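Local coordinates for Ig domain protein, group 2 domain protein (Shewanella frigidimarina, PDB 6BG8) that adsorbs its bacterium onto ice and inhibits ice-crystal growth, the chain here being the DUF3494 ice-binding domain of a longer adhesin, at residues A[52-57]-A[73-78]; A[79-84]-A[88-93]. One frame throughout, in Å; residues are numbered along the deposited sequence.

Interaction 1 (A[52-57]-A[73-78]); sequences VNAGEF and PPYVVP
With CG anti to its carbonyl carbon (chi1 -65°), Y75 swings its phenol off the 73-78 backbone and in under the bend at A54-G55. The methyl of A54 comes down over one face of that ring, CB lying 4.0 Å from the Y75 ring centroid and 20° off the normal, a CH-pi contact displaced toward the rim. P74 packs against the same methyl, its O 3.4 Å and its CG 3.9 Å from A54 CB. Next along, G55 N approaches Y75 CE2 obliquely, at 3.3 Å.

No direct hydrogen bond crosses. A water in the plane of the Y75 ring, at its edge, accepts from V76 N at 2.9 Å and donates weakly to A54 O. The loop carrying A54 is braced from within: E56 N bonds to N53 O, while N53 N donates to E56 OE1 (2.9 Å) from above the carboxylate plane. G55 has the positive phi that the third position of a type II turn requires. This is a type II beta turn, N53 to E56, with glycine at its third position, packed against an aromatic from a neighbouring loop of the ice-binding domain.

Interaction 2 (A[79-84]-A[88-93]); sequences VPYASM and INQSRT
Q90 CB comes at the Y81 ring obliquely, 3.7 Å from Y81 CE1. Ring and Q90 amide planes are only 27° apart, yet the two side chains cross at about a right angle, and the contact is made by the aliphatic part of the glutamine: Y81 OH is 3.2 Å from Q90 CG. Q90 sends CG anti to its backbone N (chi1 -164°) and then bends at chi2, carrying the amide on to D94, which accepts from NE2. The Y81 hydroxyl is likewise engaged apart from Q90, in a hydrogen bond with E10. A second flat group, the R92 guanidinium, has I88 O above one face and N89 OD1 at its edge; R92 NH1 donates to that oxygen at 3.0 Å, and NE and NH2 reach D39 and L38 O.

At the start of the helix, I88 N bonds to M84 O at 2.9 Å with an N-H...O angle of 167°, a first-turn helical bond. I88 CG1 also lies 3.3 Å from M84 O. Just before, S83 is the N-cap, its OG accepting from A86 N. The chemistry thus divides: the bond from I88 N to M84 O lies within the helix, while loop and helix meet through Y81 against the aliphatic part of Q90, and the polar ends of Y81 and Q90 are satisfied by acidic residues, E10 and D94.

The two contacts follow one another along the chain, interaction 1 closing before interaction 2 opens, and their centres lie 15 Å apart on the same side of the domain. The connection from strand 65-66 to helix 84-103 supplies 73-78 and 79-84, so one continuous run packs first on the loop between strands 45-46 and 60-61 and then on the helix it leads into. They also touch directly: V77 CG1 is 3.5 Å from S83 O, and P78 CD is 3.9 Å from M84 SD. Together they join strand-connecting loops to the long helix beside the parallel-stranded solenoid, away from the ice-binding motif inferred by similarity.

Interaction 1 (A[52-57]-A[73-78])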
loop_
_atom_site.group_PDB
_atom_site.type_symbol
_atom_site.label_atom_id
_atom_site.label_comp_id
_atom_site.label_asym_id
_atom_site.label_seq_id
_atom_site.Cartn_x
_atom_site.Cartn_y
_atom_site.Cartn_z
ATOM N N VAL A 52 15.555 -16.381 -11.923
ATOM C CA VAL A 52 15.796 -17.753 -12.354
ATOM C C VAL A 52 14.481 -18.498 -12.519
ATOM O O VAL A 52 14.256 -19.178 -13.526
ATOM C CB VAL A 52 16.719 -18.476 -11.356
ATOM C CG1 VAL A 52 16.693 -19.989 -11.611
ATOM C CG2 VAL A 52 18.131 -17.927 -11.434
ATOM N N ASN A 53 13.602 -18.389 -11.533
ATOM C CA ASN A 53 12.346 -19.122 -11.521
ATOM C C ASN A 53 11.188 -18.242 -11.981
ATOM O O ASN A 53 11.151 -17.038 -11.712
ATOM C CB ASN A 53 12.067 -19.668 -10.122
ATOM C CG ASN A 53 13.132 -20.635 -9.664
ATOM O OD1 ASN A 53 13.279 -21.710 -10.238
ATOM N ND2 ASN A 53 13.881 -20.264 -8.622
ATOM N N ALA A 54 10.238 -18.863 -12.676
ATOM C CA ALA A 54 9.090 -18.142 -13.221
ATOM C C ALA A 54 8.335 -17.403 -12.125
ATOM O O ALA A 54 7.905 -18.002 -11.136
ATOM C CB ALA A 54 8.143 -19.109 -13.933
ATOM N N GLY A 55 8.153 -16.100 -12.323
ATOM C CA GLY A 55 7.498 -15.242 -11.370
ATOM C C GLY A 55 8.455 -14.425 -10.530
ATOM O O GLY A 55 8.056 -13.385 -9.995
ATOM N N GLU A 56 9.708 -14.864 -10.413
ATOM C CA GLU A 56 10.704 -14.120 -9.660
ATOM C C GLU A 56 11.150 -12.879 -10.420
ATOM O O GLU A 56 11.234 -12.869 -11.651
ATOM C CB GLU A 56 11.925 -14.995 -9.363
ATOM C CG GLU A 56 11.668 -16.084 -8.355
ATOM C CD GLU A 56 12.893 -16.932 -8.086
ATOM O OE1 GLU A 56 13.731 -17.083 -8.998
ATOM O OE2 GLU A 56 13.017 -17.452 -6.960
ATOM N N PHE A 57 11.433 -11.825 -9.662
ATOM C CA PHE A 57 12.146 -10.655 -10.144
ATOM C C PHE A 57 13.397 -10.502 -9.293
ATOM O O PHE A 57 13.352 -10.739 -8.082
ATOM C CB PHE A 57 11.309 -9.376 -10.025
ATOM C CG PHE A 57 10.193 -9.249 -11.033
ATOM C CD1 PHE A 57 10.318 -9.738 -12.325
ATOM C CD2 PHE A 57 9.023 -8.585 -10.684
ATOM C CE1 PHE A 57 9.275 -9.592 -13.242
ATOM C CE2 PHE A 57 7.983 -8.429 -11.589
ATOM C CZ PHE A 57 8.098 -8.932 -12.864
ATOM N N PRO A 73 2.661 -24.806 -17.522
ATOM C CA PRO A 73 3.958 -24.225 -17.139
ATOM C C PRO A 73 4.172 -22.858 -17.778
ATOM O O PRO A 73 3.482 -22.532 -18.751
ATOM C CB PRO A 73 4.975 -25.251 -17.669
ATOM C CG PRO A 73 4.247 -26.006 -18.731
ATOM C CD PRO A 73 2.811 -26.030 -18.322
ATOM N N PRO A 74 5.135 -22.077 -17.269
ATOM C CA PRO A 74 6.056 -22.399 -16.180
ATOM C C PRO A 74 5.706 -21.766 -14.837
ATOM O O PRO A 74 6.371 -22.056 -13.845
ATOM C CB PRO A 74 7.371 -21.816 -16.690
ATOM C CG PRO A 74 6.925 -20.559 -17.373
ATOM C CD PRO A 74 5.539 -20.833 -17.949
ATOM N N TYR A 75 4.689 -20.907 -14.806
ATOM C CA TYR A 75 4.325 -20.221 -13.573
ATOM C C TYR A 75 3.562 -21.163 -12.630
ATOM O O TYR A 75 3.098 -22.238 -13.022
ATOM C CB TYR A 75 3.511 -18.964 -13.901
ATOM C CG TYR A 75 4.330 -17.935 -14.656
ATOM C CD1 TYR A 75 4.381 -17.932 -16.048
ATOM C CD2 TYR A 75 5.085 -16.989 -13.975
ATOM C CE1 TYR A 75 5.154 -17.003 -16.734
ATOM C CE2 TYR A 75 5.859 -16.059 -14.660
ATOM C CZ TYR A 75 5.883 -16.072 -16.035
ATOM O OH TYR A 75 6.648 -15.154 -16.720
ATOM N N VAL A 76 3.457 -20.751 -11.364
ATOM C CA VAL A 76 2.895 -21.579 -10.300
ATOM C C VAL A 76 1.674 -20.878 -9.720
ATOM O O VAL A 76 1.789 -19.783 -9.153
ATOM C CB VAL A 76 3.922 -21.859 -9.191
ATOM C CG1 VAL A 76 3.280 -22.657 -8.063
ATOM C CG2 VAL A 76 5.132 -22.593 -9.763
ATOM N N VAL A 77 0.530 -21.538 -9.805
ATOM C CA VAL A 77 -0.717 -20.982 -9.258
ATOM C C VAL A 77 -0.670 -21.035 -7.735
ATOM O O VAL A 77 -0.403 -22.107 -7.160
ATOM C CB VAL A 77 -1.921 -21.758 -9.783
ATOM C CG1 VAL A 77 -3.207 -21.222 -9.150
ATOM C CG2 VAL A 77 -1.973 -21.691 -11.307
ATOM N N PRO A 78 -0.929 -19.931 -7.043
ATOM C CA PRO A 78 -0.954 -19.981 -5.574
ATOM C C PRO A 78 -2.015 -20.941 -5.048
ATOM O O PRO A 78 -3.135 -21.014 -5.553
ATOM C CB PRO A 78 -1.259 -18.534 -5.172
ATOM C CG PRO A 78 -0.771 -17.709 -6.352
ATOM C CD PRO A 78 -1.065 -18.557 -7.560
HETATM O O HOH W 1 4.630 -18.201 -10.662
#

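Interaction 2 (A[79-84]-A[88-93])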
loop_
_atom_site.group_PDB
_atom_site.type_symbol
_atom_site.label_atom_id
_atom_site.label_comp_id
_atom_site.label_asym_id
_atom_site.label_seq_id
_atom_site.Cartn_x
_atom_site.Cartn_y
_atom_site.Cartn_z
ATOM N N VAL A 79 -1.635 -21.671 -4.013
ATOM C CA VAL A 79 -2.558 -22.537 -3.278
ATOM C C VAL A 79 -3.610 -21.669 -2.593
ATOM O O VAL A 79 -3.282 -20.558 -2.140
ATOM C CB VAL A 79 -1.759 -23.367 -2.268
ATOM C CG1 VAL A 79 -2.586 -23.789 -1.121
ATOM C CG2 VAL A 79 -1.134 -24.565 -2.953
ATOM N N PRO A 80 -4.884 -22.091 -2.516
ATOM C CA PRO A 80 -5.504 -23.331 -2.998
ATOM C C PRO A 80 -6.226 -23.178 -4.336
ATOM O O PRO A 80 -7.120 -23.969 -4.659
ATOM C CB PRO A 80 -6.508 -23.638 -1.892
ATOM C CG PRO A 80 -7.020 -22.261 -1.529
ATOM C CD PRO A 80 -5.854 -21.289 -1.745
ATOM N N TYR A 81 -5.846 -22.172 -5.114
ATOM C CA TYR A 81 -6.627 -21.817 -6.292
ATOM C C TYR A 81 -6.441 -22.817 -7.427
ATOM O O TYR A 81 -5.352 -23.361 -7.635
ATOM C CB TYR A 81 -6.266 -20.405 -6.750
ATOM C CG TYR A 81 -6.704 -19.403 -5.722
ATOM C CD1 TYR A 81 -8.025 -18.963 -5.672
ATOM C CD2 TYR A 81 -5.820 -18.930 -4.766
ATOM C CE1 TYR A 81 -8.438 -18.065 -4.715
ATOM C CE2 TYR A 81 -6.229 -18.040 -3.803
ATOM C CZ TYR A 81 -7.536 -17.608 -3.780
ATOM O OH TYR A 81 -7.931 -16.719 -2.810
ATOM N N ALA A 82 -7.523 -23.044 -8.169
ATOM C CA ALA A 82 -7.531 -23.995 -9.271
ATOM C C ALA A 82 -6.834 -23.464 -10.510
ATOM O O ALA A 82 -6.400 -24.257 -11.352
ATOM C CB ALA A 82 -8.973 -24.369 -9.618
ATOM N N SER A 83 -6.722 -22.147 -10.638
ATOM C CA SER A 83 -6.155 -21.521 -11.821
ATOM C C SER A 83 -5.634 -20.155 -11.421
ATOM O O SER A 83 -6.014 -19.602 -10.382
ATOM C CB SER A 83 -7.193 -21.377 -12.933
ATOM O OG SER A 83 -8.217 -20.488 -12.508
ATOM N N MET A 84 -4.745 -19.616 -12.255
ATOM C CA MET A 84 -4.261 -18.268 -12.004
ATOM C C MET A 84 -5.392 -17.255 -12.120
ATOM O O MET A 84 -5.443 -16.285 -11.361
ATOM C CB MET A 84 -3.122 -17.935 -12.962
ATOM C CG MET A 84 -2.372 -16.682 -12.580
ATOM S SD MET A 84 -1.412 -16.897 -11.065
ATOM C CE MET A 84 0.008 -17.825 -11.662
ATOM N N ILE A 88 -6.403 -14.437 -9.322
ATOM C CA ILE A 88 -6.565 -13.019 -9.623
ATOM C C ILE A 88 -7.984 -12.562 -9.290
ATOM O O ILE A 88 -8.195 -11.445 -8.802
ATOM C CB ILE A 88 -6.216 -12.752 -11.101
ATOM C CG1 ILE A 88 -4.725 -13.041 -11.399
ATOM C CG2 ILE A 88 -6.652 -11.337 -11.512
ATOM C CD1 ILE A 88 -3.749 -12.082 -10.746
ATOM N N ASN A 89 -8.979 -13.416 -9.547
ATOM C CA ASN A 89 -10.363 -13.042 -9.275
ATOM C C ASN A 89 -10.580 -12.756 -7.796
ATOM O O ASN A 89 -11.207 -11.753 -7.430
ATOM C CB ASN A 89 -11.306 -14.148 -9.730
ATOM C CG ASN A 89 -11.475 -14.164 -11.215
ATOM O OD1 ASN A 89 -11.100 -13.209 -11.901
ATOM N ND2 ASN A 89 -12.037 -15.248 -11.731
ATOM N N GLN A 90 -10.097 -13.650 -6.930
ATOM C CA GLN A 90 -10.265 -13.434 -5.500
ATOM C C GLN A 90 -9.472 -12.227 -5.038
ATOM O O GLN A 90 -9.937 -11.468 -4.180
ATOM C CB GLN A 90 -9.862 -14.678 -4.707
ATOM C CG GLN A 90 -10.381 -14.649 -3.276
ATOM C CD GLN A 90 -11.902 -14.614 -3.236
ATOM O OE1 GLN A 90 -12.568 -15.526 -3.732
ATOM N NE2 GLN A 90 -12.455 -13.558 -2.657
ATOM N N SER A 91 -8.274 -12.025 -5.599
ATOM C CA SER A 91 -7.491 -10.855 -5.228
ATOM C C SER A 91 -8.208 -9.575 -5.631
ATOM O O SER A 91 -8.265 -8.615 -4.851
ATOM C CB SER A 91 -6.102 -10.933 -5.864
ATOM O OG SER A 91 -5.374 -12.020 -5.313
ATOM N N ARG A 92 -8.783 -9.551 -6.838
ATOM C CA ARG A 92 -9.503 -8.363 -7.288
ATOM C C ARG A 92 -10.689 -8.070 -6.377
ATOM O O ARG A 92 -10.911 -6.921 -5.975
ATOM C CB ARG A 92 -9.963 -8.541 -8.744
ATOM C CG ARG A 92 -10.597 -7.287 -9.348
ATOM C CD ARG A 92 -11.218 -7.541 -10.721
ATOM N NE ARG A 92 -10.269 -8.035 -11.723
ATOM C CZ ARG A 92 -10.207 -9.301 -12.131
ATOM N NH1 ARG A 92 -11.014 -10.205 -11.600
ATOM N NH2 ARG A 92 -9.314 -9.677 -13.049
ATOM N N THR A 93 -11.460 -9.104 -6.030
ATOM C CA THR A 93 -12.621 -8.905 -5.167
ATOM C C THR A 93 -12.192 -8.412 -3.787
ATOM O O THR A 93 -12.754 -7.444 -3.255
ATOM C CB THR A 93 -13.408 -10.213 -5.061
ATOM O OG1 THR A 93 -13.937 -10.553 -6.347
ATOM C CG2 THR A 93 -14.561 -10.097 -4.060
#